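Local coordinates for conserved hypothetical protein (PDB 2NR4) that is of unknown function but binds flavin mononucleotide, pairing an FMN-binding beta barrel with a bundle of three helices in a two-subunit assembly, at residues Ala77-Tyr82 with Pro111-Ala116; Ser22-Arg27 with Ala118-Glu123; Asp83-Val88 with Lys201-Leu206; Pro156-Asn161 with Ser193-Asp198. All blocks are in the same frame, centred on the assembly; numbering follows the deposited sequence.

How the contacts relate
Contacts 1 and 2 lie at the beta barrel, on its neighbouring strands 75-79 and 118-130 respectively, which are joined by backbone bonds such as Ser-78 N to Val-120 O. Contact 3 ties the barrel's helix 84-92 to the C-terminal helix 198-210, and contact 4 joins the start of helix 158-176 to the end of helix 179-195. Contacts 1, 2 and 4 are buried, whereas contact 3 is partly buried and has a lysine at its margin. The chemistry differs accordingly: one amide anchors contact 1, apolar side chains and a water make contact 2, contact 3 is side-chain packing without polar bonds, and contact 4 joins close backbones through an asparagine.

Contact 1: residues Ala77-Tyr82 with Pro111-Ala116; sequences ASNVVY and PVLKEA
Asn-79 reaches across to the end of strand 110-113 and takes the backbone N-H of Leu-113 on its OD1, 2.9 Å from Leu-113 N. The bond is fairly straight at the hydrogen, 161°, but the donor sits above the carbonyl plane of the amide, about 50° out of it. With CG beside its own backbone N (chi1 -61°), the Asn-79 amide is placed over the turn that follows the strand. Ala-116, which closes a type I beta turn begun at Leu-113, sets its CB 3.5 Å from Asn-79 OD1. Leu-113 crosses the asparagine at about a right angle, and its CD1 also reaches Val-81 CG2 at 4.0 Å. Farther back, Ala-77 CB packs on Val-112 CG1. The two short strands run nearly parallel here, with their axes 7.1 Å from each other, so side chains fill the gap. Strand 75-79 belongs to the FMN-binding barrel, while 110-113 pairs with 100-103 in a small hairpin laid against it. Asn-79 ND2 is bonded to Ile-34 O and Ser-36 OG on strand 29-37. One buried amide thus meets polar groups at both ends, fixing its rotation and linking barrel to hairpin without direct strand pairing.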
loop_
_atom_site.group_PDB
_atom_site.type_symbol
_atom_site.label_atom_id
_atom_site.label_comp_id
_atom_site.label_asym_id
_atom_site.label_seq_id
_atom_site.Cartn_x
_atom_site.Cartn_y
_atom_site.Cartn_z
ATOM N N ALA A 77 16.670 -10.433 -7.759
ATOM C CA ALA A 77 16.682 -9.431 -6.694
ATOM C C ALA A 77 15.270 -8.845 -6.524
ATOM O O ALA A 77 14.589 -8.586 -7.508
ATOM C CB ALA A 77 17.640 -8.315 -7.038
ATOM N N SER A 78 14.825 -8.695 -5.280
ATOM C CA SER A 78 13.653 -7.888 -5.025
ATOM C C SER A 78 13.995 -6.408 -5.121
ATOM O O SER A 78 15.080 -5.969 -4.703
ATOM C CB SER A 78 13.138 -8.192 -3.597
ATOM O OG SER A 78 14.143 -7.944 -2.616
ATOM N N ASN A 79 13.056 -5.616 -5.611
ATOM C CA ASN A 79 13.115 -4.149 -5.595
ATOM C C ASN A 79 11.787 -3.578 -5.092
ATOM O O ASN A 79 10.745 -3.742 -5.757
ATOM C CB ASN A 79 13.336 -3.588 -6.999
ATOM C CG ASN A 79 14.658 -4.084 -7.602
ATOM O OD1 ASN A 79 15.699 -3.449 -7.423
ATOM N ND2 ASN A 79 14.627 -5.254 -8.240
ATOM N N VAL A 80 11.850 -2.887 -3.966
ATOM C CA VAL A 80 10.642 -2.229 -3.411
ATOM C C VAL A 80 10.417 -0.930 -4.151
ATOM O O VAL A 80 11.317 -0.077 -4.217
ATOM C CB VAL A 80 10.729 -1.976 -1.868
ATOM C CG1 VAL A 80 9.507 -1.142 -1.414
ATOM C CG2 VAL A 80 10.832 -3.315 -1.108
ATOM N N VAL A 81 9.235 -0.802 -4.732
ATOM C CA VAL A 81 8.880 0.335 -5.569
ATOM C C VAL A 81 7.496 0.845 -5.109
ATOM O O VAL A 81 6.546 0.059 -5.001
ATOM C CB VAL A 81 8.886 -0.148 -7.048
ATOM C CG1 VAL A 81 8.027 0.762 -7.972
ATOM C CG2 VAL A 81 10.356 -0.404 -7.553
ATOM N N TYR A 82 7.389 2.152 -4.851
ATOM C CA TYR A 82 6.097 2.782 -4.502
ATOM C C TYR A 82 5.523 3.558 -5.691
ATOM O O TYR A 82 4.422 4.063 -5.617
ATOM C CB TYR A 82 6.253 3.770 -3.329
ATOM C CG TYR A 82 6.789 3.160 -2.055
ATOM C CD1 TYR A 82 6.428 1.888 -1.664
ATOM C CD2 TYR A 82 7.619 3.893 -1.220
ATOM C CE1 TYR A 82 6.907 1.336 -0.470
ATOM C CE2 TYR A 82 8.107 3.349 -0.044
ATOM C CZ TYR A 82 7.752 2.072 0.320
ATOM O OH TYR A 82 8.251 1.528 1.481
ATOM N N PRO A 111 22.053 -6.867 -11.450
ATOM C CA PRO A 111 21.268 -5.663 -11.660
ATOM C C PRO A 111 20.136 -5.487 -10.614
ATOM O O PRO A 111 19.390 -6.447 -10.345
ATOM C CB PRO A 111 20.624 -5.922 -13.013
ATOM C CG PRO A 111 20.502 -7.391 -13.108
ATOM C CD PRO A 111 21.744 -7.898 -12.456
ATOM N N VAL A 112 20.034 -4.283 -10.067
ATOM C CA VAL A 112 18.848 -3.867 -9.260
ATOM C C VAL A 112 18.347 -2.565 -9.867
ATOM O O VAL A 112 19.069 -1.945 -10.654
ATOM C CB VAL A 112 19.188 -3.730 -7.767
ATOM C CG1 VAL A 112 19.617 -5.084 -7.172
ATOM C CG2 VAL A 112 20.250 -2.639 -7.500
ATOM N N LEU A 113 17.118 -2.156 -9.550
ATOM C CA LEU A 113 16.609 -0.882 -10.054
ATOM C C LEU A 113 17.242 0.310 -9.349
ATOM O O LEU A 113 17.352 0.328 -8.127
ATOM C CB LEU A 113 15.090 -0.798 -9.934
ATOM C CG LEU A 113 14.342 -1.870 -10.734
ATOM C CD1 LEU A 113 12.824 -1.741 -10.466
ATOM C CD2 LEU A 113 14.612 -1.714 -12.215
ATOM N N LYS A 114 17.632 1.314 -10.131
ATOM C CA LYS A 114 18.185 2.545 -9.559
ATOM C C LYS A 114 17.152 3.270 -8.702
ATOM O O LYS A 114 17.521 3.932 -7.728
ATOM C CB LYS A 114 18.645 3.473 -10.660
ATOM C CG LYS A 114 19.925 2.987 -11.318
ATOM C CD LYS A 114 20.221 3.831 -12.563
ATOM C CE LYS A 114 20.788 5.154 -12.185
ATOM N NZ LYS A 114 21.837 5.452 -13.228
ATOM N N GLU A 115 15.886 3.119 -9.082
ATOM C CA GLU A 115 14.772 3.750 -8.384
ATOM C C GLU A 115 14.176 2.858 -7.277
ATOM O O GLU A 115 13.166 3.215 -6.678
ATOM C CB GLU A 115 13.697 4.177 -9.376
ATOM C CG GLU A 115 14.107 5.346 -10.308
ATOM C CD GLU A 115 14.647 6.584 -9.574
ATOM O OE1 GLU A 115 14.120 6.960 -8.494
ATOM O OE2 GLU A 115 15.607 7.203 -10.093
ATOM N N ALA A 116 14.804 1.724 -6.986
ATOM C CA ALA A 116 14.374 0.909 -5.841
ATOM C C ALA A 116 14.511 1.642 -4.501
ATOM O O ALA A 116 15.502 2.335 -4.232
ATOM C CB ALA A 116 15.142 -0.396 -5.788
#

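Contact 2: residues Ser22-Arg27 with Ala118-Glu123; sequences SSFGIR and AWVVFE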
loop_
_atom_site.group_PDB
_atom_site.type_symbol
_atom_site.label_atom_id
_atom_site.label_comp_id
_atom_site.label_asym_id
_atom_site.label_seq_id
_atom_site.Cartn_x
_atom_site.Cartn_y
_atom_site.Cartn_z
ATOM N N SER A 22 12.697 -7.983 6.666
ATOM C CA SER A 22 11.575 -7.033 6.825
ATOM C C SER A 22 12.019 -5.584 6.701
ATOM O O SER A 22 11.237 -4.711 6.288
ATOM C CB SER A 22 10.872 -7.262 8.159
ATOM O OG SER A 22 11.703 -6.810 9.197
ATOM N N SER A 23 13.278 -5.313 7.062
ATOM C CA SER A 23 13.886 -4.006 6.855
ATOM C C SER A 23 14.020 -3.611 5.387
ATOM O O SER A 23 14.151 -2.417 5.071
ATOM C CB SER A 23 15.288 -3.990 7.486
ATOM O OG SER A 23 15.161 -3.955 8.892
ATOM N N PHE A 24 13.990 -4.611 4.499
ATOM C CA PHE A 24 14.125 -4.373 3.040
ATOM C C PHE A 24 12.822 -4.673 2.299
ATOM O O PHE A 24 12.817 -4.818 1.088
ATOM C CB PHE A 24 15.279 -5.211 2.479
ATOM C CG PHE A 24 16.612 -4.887 3.130
ATOM C CD1 PHE A 24 17.373 -3.830 2.671
ATOM C CD2 PHE A 24 17.033 -5.595 4.251
ATOM C CE1 PHE A 24 18.570 -3.504 3.294
ATOM C CE2 PHE A 24 18.226 -5.287 4.874
ATOM C CZ PHE A 24 18.998 -4.238 4.385
ATOM N N GLY A 25 11.722 -4.749 3.049
ATOM C CA GLY A 25 10.401 -4.845 2.443
ATOM C C GLY A 25 9.947 -6.254 2.175
ATOM O O GLY A 25 8.905 -6.431 1.568
ATOM N N ILE A 26 10.678 -7.268 2.646
ATOM C CA ILE A 26 10.244 -8.664 2.501
ATOM C C ILE A 26 9.564 -9.107 3.795
ATOM O O ILE A 26 10.228 -9.543 4.740
ATOM C CB ILE A 26 11.408 -9.628 2.117
ATOM C CG1 ILE A 26 12.268 -9.012 1.003
ATOM C CG2 ILE A 26 10.885 -11.049 1.739
ATOM C CD1 ILE A 26 11.496 -8.646 -0.219
ATOM N N ARG A 27 8.237 -8.999 3.807
ATOM C CA ARG A 27 7.419 -9.113 5.022
ATOM C C ARG A 27 6.557 -10.342 4.954
ATOM O O ARG A 27 6.426 -10.986 3.897
ATOM C CB ARG A 27 6.458 -7.934 5.148
ATOM C CG ARG A 27 6.971 -6.586 4.758
ATOM C CD ARG A 27 7.572 -5.902 5.892
ATOM N NE ARG A 27 6.597 -5.761 6.982
ATOM C CZ ARG A 27 5.873 -4.672 7.216
ATOM N NH1 ARG A 27 5.992 -3.604 6.428
ATOM N NH2 ARG A 27 5.029 -4.657 8.254
ATOM N N ALA A 118 14.445 -0.192 -1.591
ATOM C CA ALA A 118 15.309 -1.173 -0.973
ATOM C C ALA A 118 15.407 -2.394 -1.896
ATOM O O ALA A 118 14.401 -2.783 -2.558
ATOM C CB ALA A 118 14.731 -1.583 0.401
ATOM N N TRP A 119 16.586 -3.025 -1.938
ATOM C CA TRP A 119 16.789 -4.218 -2.798
ATOM C C TRP A 119 17.430 -5.344 -2.010
ATOM O O TRP A 119 18.165 -5.088 -1.020
ATOM C CB TRP A 119 17.592 -3.864 -4.088
ATOM C CG TRP A 119 18.900 -3.192 -3.807
ATOM C CD1 TRP A 119 19.148 -1.839 -3.814
ATOM C CD2 TRP A 119 20.134 -3.830 -3.424
ATOM N NE1 TRP A 119 20.488 -1.604 -3.469
ATOM C CE2 TRP A 119 21.101 -2.805 -3.230
ATOM C CE3 TRP A 119 20.524 -5.169 -3.254
ATOM C CZ2 TRP A 119 22.429 -3.085 -2.856
ATOM C CZ3 TRP A 119 21.834 -5.443 -2.878
ATOM C CH2 TRP A 119 22.765 -4.396 -2.664
ATOM N N VAL A 120 17.135 -6.577 -2.401
ATOM C CA VAL A 120 17.812 -7.753 -1.843
ATOM C C VAL A 120 18.168 -8.639 -3.019
ATOM O O VAL A 120 17.291 -8.991 -3.823
ATOM C CB VAL A 120 16.921 -8.561 -0.852
ATOM C CG1 VAL A 120 17.719 -9.749 -0.241
ATOM C CG2 VAL A 120 16.358 -7.637 0.268
ATOM N N VAL A 121 19.441 -9.002 -3.138
ATOM C CA VAL A 121 19.831 -10.002 -4.119
ATOM C C VAL A 121 19.712 -11.401 -3.492
ATOM O O VAL A 121 20.311 -11.686 -2.442
ATOM C CB VAL A 121 21.295 -9.753 -4.667
ATOM C CG1 VAL A 121 21.606 -10.805 -5.728
ATOM C CG2 VAL A 121 21.405 -8.358 -5.231
ATOM N N PHE A 122 18.979 -12.286 -4.154
ATOM C CA PHE A 122 18.807 -13.664 -3.655
ATOM C C PHE A 122 19.379 -14.701 -4.614
ATOM O O PHE A 122 19.185 -14.587 -5.829
ATOM C CB PHE A 122 17.331 -14.018 -3.545
ATOM C CG PHE A 122 16.542 -13.182 -2.558
ATOM C CD1 PHE A 122 16.510 -13.524 -1.195
ATOM C CD2 PHE A 122 15.740 -12.134 -3.018
ATOM C CE1 PHE A 122 15.695 -12.794 -0.294
ATOM C CE2 PHE A 122 14.970 -11.389 -2.135
ATOM C CZ PHE A 122 14.948 -11.737 -0.759
ATOM N N GLU A 123 19.993 -15.745 -4.056
ATOM C CA GLU A 123 20.203 -17.003 -4.759
ATOM C C GLU A 123 18.881 -17.787 -4.693
ATOM O O GLU A 123 18.291 -17.936 -3.634
ATOM C CB GLU A 123 21.324 -17.845 -4.096
ATOM C CG GLU A 123 21.420 -19.246 -4.737
ATOM C CD GLU A 123 22.662 -20.021 -4.297
ATOM O OE1 GLU A 123 23.434 -19.472 -3.468
ATOM O OE2 GLU A 123 22.836 -21.167 -4.798
HETATM O O HOH W 1 13.663 -5.506 -1.514
#
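Apolar packing makes most of this contact, and Phe-24 and Val-120 meet closest, with Phe-24 CB 3.5 Å from Val-120 CG2. The two side chains cross at about a right angle. The CG2 branch of Val-120 can make this approach because CG1 takes the position anti to the backbone N (chi1 -177°), leaving CG2 beside that nitrogen. Ala-118 CB comes up at the edge of the Phe-24 ring, close to its plane, 4.1 Å from Phe-24 CD1. Ile-26 uses CG1, which lies at the rim of the Phe-122 ring, 4.2 Å from Phe-122 CZ. In the fold, residues 22-27 form the N-terminal lead-in to strand 29-37 and lie over strand 118-130 of the six-stranded antiparallel barrel; Ile-26 also touches Ile-49 and Met-51 of strand 43-51. The polar link is a single water that donates to both Phe-24 O, at 2.8 Å, and Ala-118 O, at 3.0 Å, bridging two carbonyls that could not bond to each other. Charge enters at the subunit boundary, where Arg-27 NE forms a salt bridge with Glu-152 OE1 of the second subunit and Arg-27 NH1 bonds to Leu-153 O of that same subunit.

Contact 3: residues Asp83-Val88 with Lys201-Leu206; sequences DPILFV and KKAMKL
Two helix segments pack side by side here, almost parallel at 14° with axes 8.5 Å apart: residues 84-88, which open helix 84-92 in the FMN-binding barrel part of the chain, and residues 201-206 of the C-terminal helix 198-210. Ala-203 lets the backbones come close, its CA lying 4.8 Å from Ile-85 CA. The methyl of Ala-203 sits among Pro-84, Ile-85 and Val-88 of the first helix, with CB 3.9 Å from both Pro-84 CB and Val-88 CG2 and near the carbonyl O of Pro-84. Val-88 divides its two methyls between neighbours: CG1, anti to the backbone N (chi1 172°), reaches Leu-206 CB at 3.7 Å, while CG2 leans on Ala-203. Ile-85 also works with two branches. Its CD1 crosses the aliphatic part of Lys-202 at a slant, 3.9 Å from Lys-202 CB, and its CG2 meets Leu-206 CD1. The lysine chain then bends, carrying its amino end away from the interface. At the start of the first helix Asp-83 is the N-cap, accepting Ile-85 N on OD1 at 3.2 Å from well above the carboxylate plane. Helix 158-176 covers the seam from another direction, where Val-163 and Thr-167 touch Val-88, whose side chain is about 8 Å from the bound FMN. The contact rests on van der Waals packing of methyls and methylenes, some of it against backbone carbonyls, with no polar bond between the two segments, consistent with a hydrophobic joint whose closeness depends on the small Ala-203 and which leaves the amino end of Lys-202 at its margin.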
loop_
_atom_site.group_PDB
_atom_site.type_symbol
_atom_site.label_atom_id
_atom_site.label_comp_id
_atom_site.label_asym_id
_atom_site.label_seq_id
_atom_site.Cartn_x
_atom_site.Cartn_y
_atom_site.Cartn_z
ATOM N N ASP A 83 6.260 3.593 -6.798
ATOM C CA ASP A 83 5.853 4.310 -7.990
ATOM C C ASP A 83 4.984 3.443 -8.917
ATOM O O ASP A 83 5.462 2.440 -9.446
ATOM C CB ASP A 83 7.121 4.772 -8.707
ATOM C CG ASP A 83 6.837 5.533 -9.973
ATOM O OD1 ASP A 83 5.679 6.040 -10.199
ATOM O OD2 ASP A 83 7.820 5.630 -10.742
ATOM N N PRO A 84 3.705 3.819 -9.119
ATOM C CA PRO A 84 2.830 2.943 -9.898
ATOM C C PRO A 84 3.241 2.936 -11.383
ATOM O O PRO A 84 2.978 1.970 -12.074
ATOM C CB PRO A 84 1.453 3.587 -9.707
ATOM C CG PRO A 84 1.795 5.058 -9.513
ATOM C CD PRO A 84 2.993 5.021 -8.645
ATOM N N ILE A 85 3.844 4.028 -11.852
ATOM C CA ILE A 85 4.387 4.086 -13.235
ATOM C C ILE A 85 5.403 2.971 -13.512
ATOM O O ILE A 85 5.301 2.242 -14.496
ATOM C CB ILE A 85 4.941 5.484 -13.599
ATOM C CG1 ILE A 85 3.787 6.515 -13.668
ATOM C CG2 ILE A 85 5.647 5.406 -14.987
ATOM C CD1 ILE A 85 4.258 7.985 -13.730
ATOM N N LEU A 86 6.372 2.814 -12.613
ATOM C CA LEU A 86 7.375 1.737 -12.750
ATOM C C LEU A 86 6.769 0.342 -12.688
ATOM O O LEU A 86 7.141 -0.564 -13.465
ATOM C CB LEU A 86 8.485 1.949 -11.727
ATOM C CG LEU A 86 9.932 1.506 -11.907
ATOM C CD1 LEU A 86 10.473 1.796 -13.344
ATOM C CD2 LEU A 86 10.738 2.242 -10.868
ATOM N N PHE A 87 5.789 0.129 -11.808
ATOM C CA PHE A 87 5.057 -1.117 -11.858
ATOM C C PHE A 87 4.444 -1.465 -13.197
ATOM O O PHE A 87 4.485 -2.609 -13.650
ATOM C CB PHE A 87 3.912 -1.138 -10.804
ATOM C CG PHE A 87 4.226 -1.937 -9.608
ATOM C CD1 PHE A 87 3.988 -3.303 -9.598
ATOM C CD2 PHE A 87 4.772 -1.335 -8.486
ATOM C CE1 PHE A 87 4.283 -4.044 -8.494
ATOM C CE2 PHE A 87 5.067 -2.086 -7.390
ATOM C CZ PHE A 87 4.829 -3.447 -7.415
ATOM N N VAL A 88 3.779 -0.490 -13.807
ATOM C CA VAL A 88 3.058 -0.762 -15.019
ATOM C C VAL A 88 4.081 -0.899 -16.145
ATOM O O VAL A 88 3.974 -1.795 -16.947
ATOM C CB VAL A 88 2.019 0.332 -15.322
ATOM C CG1 VAL A 88 1.408 0.146 -16.701
ATOM C CG2 VAL A 88 0.884 0.315 -14.251
ATOM N N LYS A 201 -2.725 8.268 -12.206
ATOM C CA LYS A 201 -3.523 8.554 -13.384
ATOM C C LYS A 201 -2.709 8.292 -14.654
ATOM O O LYS A 201 -3.247 7.729 -15.602
ATOM C CB LYS A 201 -4.152 9.952 -13.308
ATOM C CG LYS A 201 -5.185 10.093 -12.155
ATOM C CD LYS A 201 -5.641 11.576 -12.029
ATOM C CE LYS A 201 -6.413 11.843 -10.737
ATOM N NZ LYS A 201 -6.646 13.317 -10.539
ATOM N N LYS A 202 -1.420 8.621 -14.627
ATOM C CA LYS A 202 -0.474 8.275 -15.706
ATOM C C LYS A 202 -0.301 6.757 -15.870
ATOM O O LYS A 202 -0.261 6.242 -16.995
ATOM C CB LYS A 202 0.909 8.915 -15.473
ATOM C CG LYS A 202 1.016 10.408 -15.753
ATOM C CD LYS A 202 2.496 10.835 -15.962
ATOM C CE LYS A 202 2.809 12.144 -15.191
ATOM N NZ LYS A 202 1.697 13.139 -15.365
ATOM N N ALA A 203 -0.218 6.039 -14.739
ATOM C CA ALA A 203 -0.107 4.574 -14.753
ATOM C C ALA A 203 -1.293 3.897 -15.423
ATOM O O ALA A 203 -1.117 3.012 -16.252
ATOM C CB ALA A 203 0.100 4.023 -13.331
ATOM N N MET A 204 -2.503 4.347 -15.097
ATOM C CA MET A 204 -3.699 3.811 -15.730
ATOM C C MET A 204 -3.684 4.039 -17.226
ATOM O O MET A 204 -4.042 3.146 -17.984
ATOM C CB MET A 204 -4.965 4.427 -15.128
ATOM C CG MET A 204 -5.372 3.835 -13.795
ATOM S SD MET A 204 -5.523 2.021 -13.722
ATOM C CE MET A 204 -6.667 1.658 -14.927
ATOM N N LYS A 205 -3.259 5.218 -17.660
ATOM C CA LYS A 205 -3.148 5.514 -19.093
ATOM C C LYS A 205 -2.204 4.520 -19.777
ATOM O O LYS A 205 -2.483 4.036 -20.885
ATOM C CB LYS A 205 -2.655 6.944 -19.302
ATOM C CG LYS A 205 -3.459 7.770 -20.346
ATOM C CD LYS A 205 -3.015 9.250 -20.355
ATOM C CE LYS A 205 -4.205 10.226 -20.501
ATOM N NZ LYS A 205 -4.393 10.882 -21.853
ATOM N N LEU A 206 -1.100 4.181 -19.107
ATOM C CA LEU A 206 -0.185 3.187 -19.648
ATOM C C LEU A 206 -0.790 1.798 -19.785
ATOM O O LEU A 206 -0.452 1.060 -20.735
ATOM C CB LEU A 206 1.131 3.145 -18.867
ATOM C CG LEU A 206 2.030 4.393 -18.901
ATOM C CD1 LEU A 206 3.294 4.067 -18.123
ATOM C CD2 LEU A 206 2.407 4.828 -20.336
#

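Contact 4: residues Pro156-Asn161 with Ser193-Asp198; sequences PNRGFN and SKCGGD
The backbones of Gly-159 and Gly-196 come within 4.0 Å at their CA atoms, a close approach made where the first turn of helix 158-176 meets the end of helix 179-195. This is a tight glycine-glycine backbone contact between an N-capped helix start and a helix end in the three-helix C-terminal part: Gly-196 leaves helical geometry, and Gly-197 is the N-cap position of the next helix. Gly-159 CA lies 3.8 Å from Gly-196 N, with no side chain of either glycine between the backbones. Asn-157 is the N-cap of helix 158-176. Its CG stands anti to the backbone N (chi1 -179°), which turns the amide back over the helix start. There OD1 accepts Phe-160 N at 2.9 Å, with a weaker bond from Gly-159 N. The other end of the same amide crosses to the second segment, ND2 giving a bent bond (140° at the hydrogen) to Cys-195 O at 3.2 Å. One side chain thereby caps one helix and holds the last carbonyl of another. Arg-158 carries its guanidinium to Glu-165 of the second subunit in a salt bridge, while Asp-198 N bonds to Glu-28 of that subunit, so this junction lies against the second subunit. Cys-195 puts CB 3.5 Å from Gly-159 N, and its SG rests 4.1 Å from Arg-158 CB.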
loop_
_atom_site.group_PDB
_atom_site.type_symbol
_atom_site.label_atom_id
_atom_site.label_comp_id
_atom_site.label_asym_id
_atom_site.label_seq_id
_atom_site.Cartn_x
_atom_site.Cartn_y
_atom_site.Cartn_z
ATOM N N PRO A 156 -1.385 4.437 2.942
ATOM C CA PRO A 156 -2.343 3.704 2.094
ATOM C C PRO A 156 -3.113 4.636 1.137
ATOM O O PRO A 156 -3.588 5.758 1.509
ATOM C CB PRO A 156 -3.269 3.021 3.125
ATOM C CG PRO A 156 -2.298 2.741 4.313
ATOM C CD PRO A 156 -1.617 4.122 4.375
ATOM N N ASN A 157 -3.166 4.202 -0.121
ATOM C CA ASN A 157 -3.848 4.972 -1.155
ATOM C C ASN A 157 -4.578 3.977 -2.060
ATOM O O ASN A 157 -3.944 3.105 -2.702
ATOM C CB ASN A 157 -2.820 5.829 -1.895
ATOM C CG ASN A 157 -3.451 6.688 -2.981
ATOM O OD1 ASN A 157 -3.988 6.174 -3.970
ATOM N ND2 ASN A 157 -3.387 7.994 -2.805
ATOM N N ARG A 158 -5.905 4.080 -2.085
ATOM C CA ARG A 158 -6.720 3.144 -2.827
ATOM C C ARG A 158 -6.517 3.286 -4.344
ATOM O O ARG A 158 -6.838 2.363 -5.064
ATOM C CB ARG A 158 -8.191 3.328 -2.496
ATOM C CG ARG A 158 -8.543 2.972 -1.019
ATOM C CD ARG A 158 -9.959 3.406 -0.792
ATOM N NE ARG A 158 -10.886 2.474 -1.394
ATOM C CZ ARG A 158 -12.099 2.815 -1.816
ATOM N NH1 ARG A 158 -12.525 4.082 -1.704
ATOM N NH2 ARG A 158 -12.881 1.894 -2.325
ATOM N N GLY A 159 -6.043 4.451 -4.787
ATOM C CA GLY A 159 -5.713 4.708 -6.203
ATOM C C GLY A 159 -4.494 3.907 -6.626
ATOM O O GLY A 159 -4.505 3.221 -7.673
ATOM N N PHE A 160 -3.447 3.956 -5.807
ATOM C CA PHE A 160 -2.268 3.118 -6.046
ATOM C C PHE A 160 -2.659 1.642 -6.027
ATOM O O PHE A 160 -2.305 0.866 -6.920
ATOM C CB PHE A 160 -1.178 3.393 -5.009
ATOM C CG PHE A 160 0.029 2.515 -5.186
ATOM C CD1 PHE A 160 1.049 2.909 -6.051
ATOM C CD2 PHE A 160 0.114 1.248 -4.561
ATOM C CE1 PHE A 160 2.155 2.103 -6.278
ATOM C CE2 PHE A 160 1.246 0.411 -4.782
ATOM C CZ PHE A 160 2.277 0.848 -5.661
ATOM N N ASN A 161 -3.458 1.259 -5.022
ATOM C CA ASN A 161 -3.898 -0.124 -4.910
ATOM C C ASN A 161 -4.712 -0.557 -6.130
ATOM O O ASN A 161 -4.617 -1.698 -6.575
ATOM C CB ASN A 161 -4.719 -0.293 -3.625
ATOM C CG ASN A 161 -3.912 -0.009 -2.373
ATOM O OD1 ASN A 161 -2.688 0.171 -2.396
ATOM N ND2 ASN A 161 -4.618 0.052 -1.233
ATOM N N SER A 193 -8.610 7.441 -10.561
ATOM C CA SER A 193 -8.971 8.815 -10.848
ATOM C C SER A 193 -9.443 9.580 -9.607
ATOM O O SER A 193 -9.131 10.767 -9.469
ATOM C CB SER A 193 -10.072 8.880 -11.894
ATOM O OG SER A 193 -10.070 10.213 -12.398
ATOM N N LYS A 194 -10.225 8.913 -8.748
ATOM C CA LYS A 194 -10.762 9.548 -7.542
ATOM C C LYS A 194 -9.706 9.658 -6.475
ATOM O O LYS A 194 -9.539 10.723 -5.869
ATOM C CB LYS A 194 -11.968 8.783 -7.002
ATOM C CG LYS A 194 -13.098 8.698 -7.994
ATOM C CD LYS A 194 -14.264 7.853 -7.461
ATOM C CE LYS A 194 -15.593 8.297 -8.105
ATOM N NZ LYS A 194 -15.821 9.765 -7.844
ATOM N N CYS A 195 -8.971 8.568 -6.257
ATOM C CA CYS A 195 -8.059 8.466 -5.086
ATOM C C CYS A 195 -6.593 8.680 -5.400
ATOM O O CYS A 195 -5.808 9.057 -4.527
ATOM C CB CYS A 195 -8.246 7.102 -4.354
ATOM S SG CYS A 195 -9.958 6.734 -3.843
ATOM N N GLY A 196 -6.182 8.444 -6.655
ATOM C CA GLY A 196 -4.755 8.553 -6.951
ATOM C C GLY A 196 -4.338 9.986 -7.163
ATOM O O GLY A 196 -5.192 10.868 -7.240
ATOM N N GLY A 197 -3.042 10.198 -7.218
ATOM C CA GLY A 197 -2.431 11.417 -7.732
ATOM C C GLY A 197 -2.133 11.314 -9.204
ATOM O O GLY A 197 -2.602 10.371 -9.888
ATOM N N ASP A 198 -1.348 12.282 -9.692
ATOM C CA ASP A 198 -0.866 12.286 -11.085
ATOM C C ASP A 198 -0.182 10.983 -11.518
ATOM O O ASP A 198 -0.404 10.518 -12.638
ATOM C CB ASP A 198 0.093 13.457 -11.343
ATOM C CG ASP A 198 -0.619 14.793 -11.396
ATOM O OD1 ASP A 198 -1.860 14.778 -11.500
ATOM O OD2 ASP A 198 0.051 15.855 -11.327
#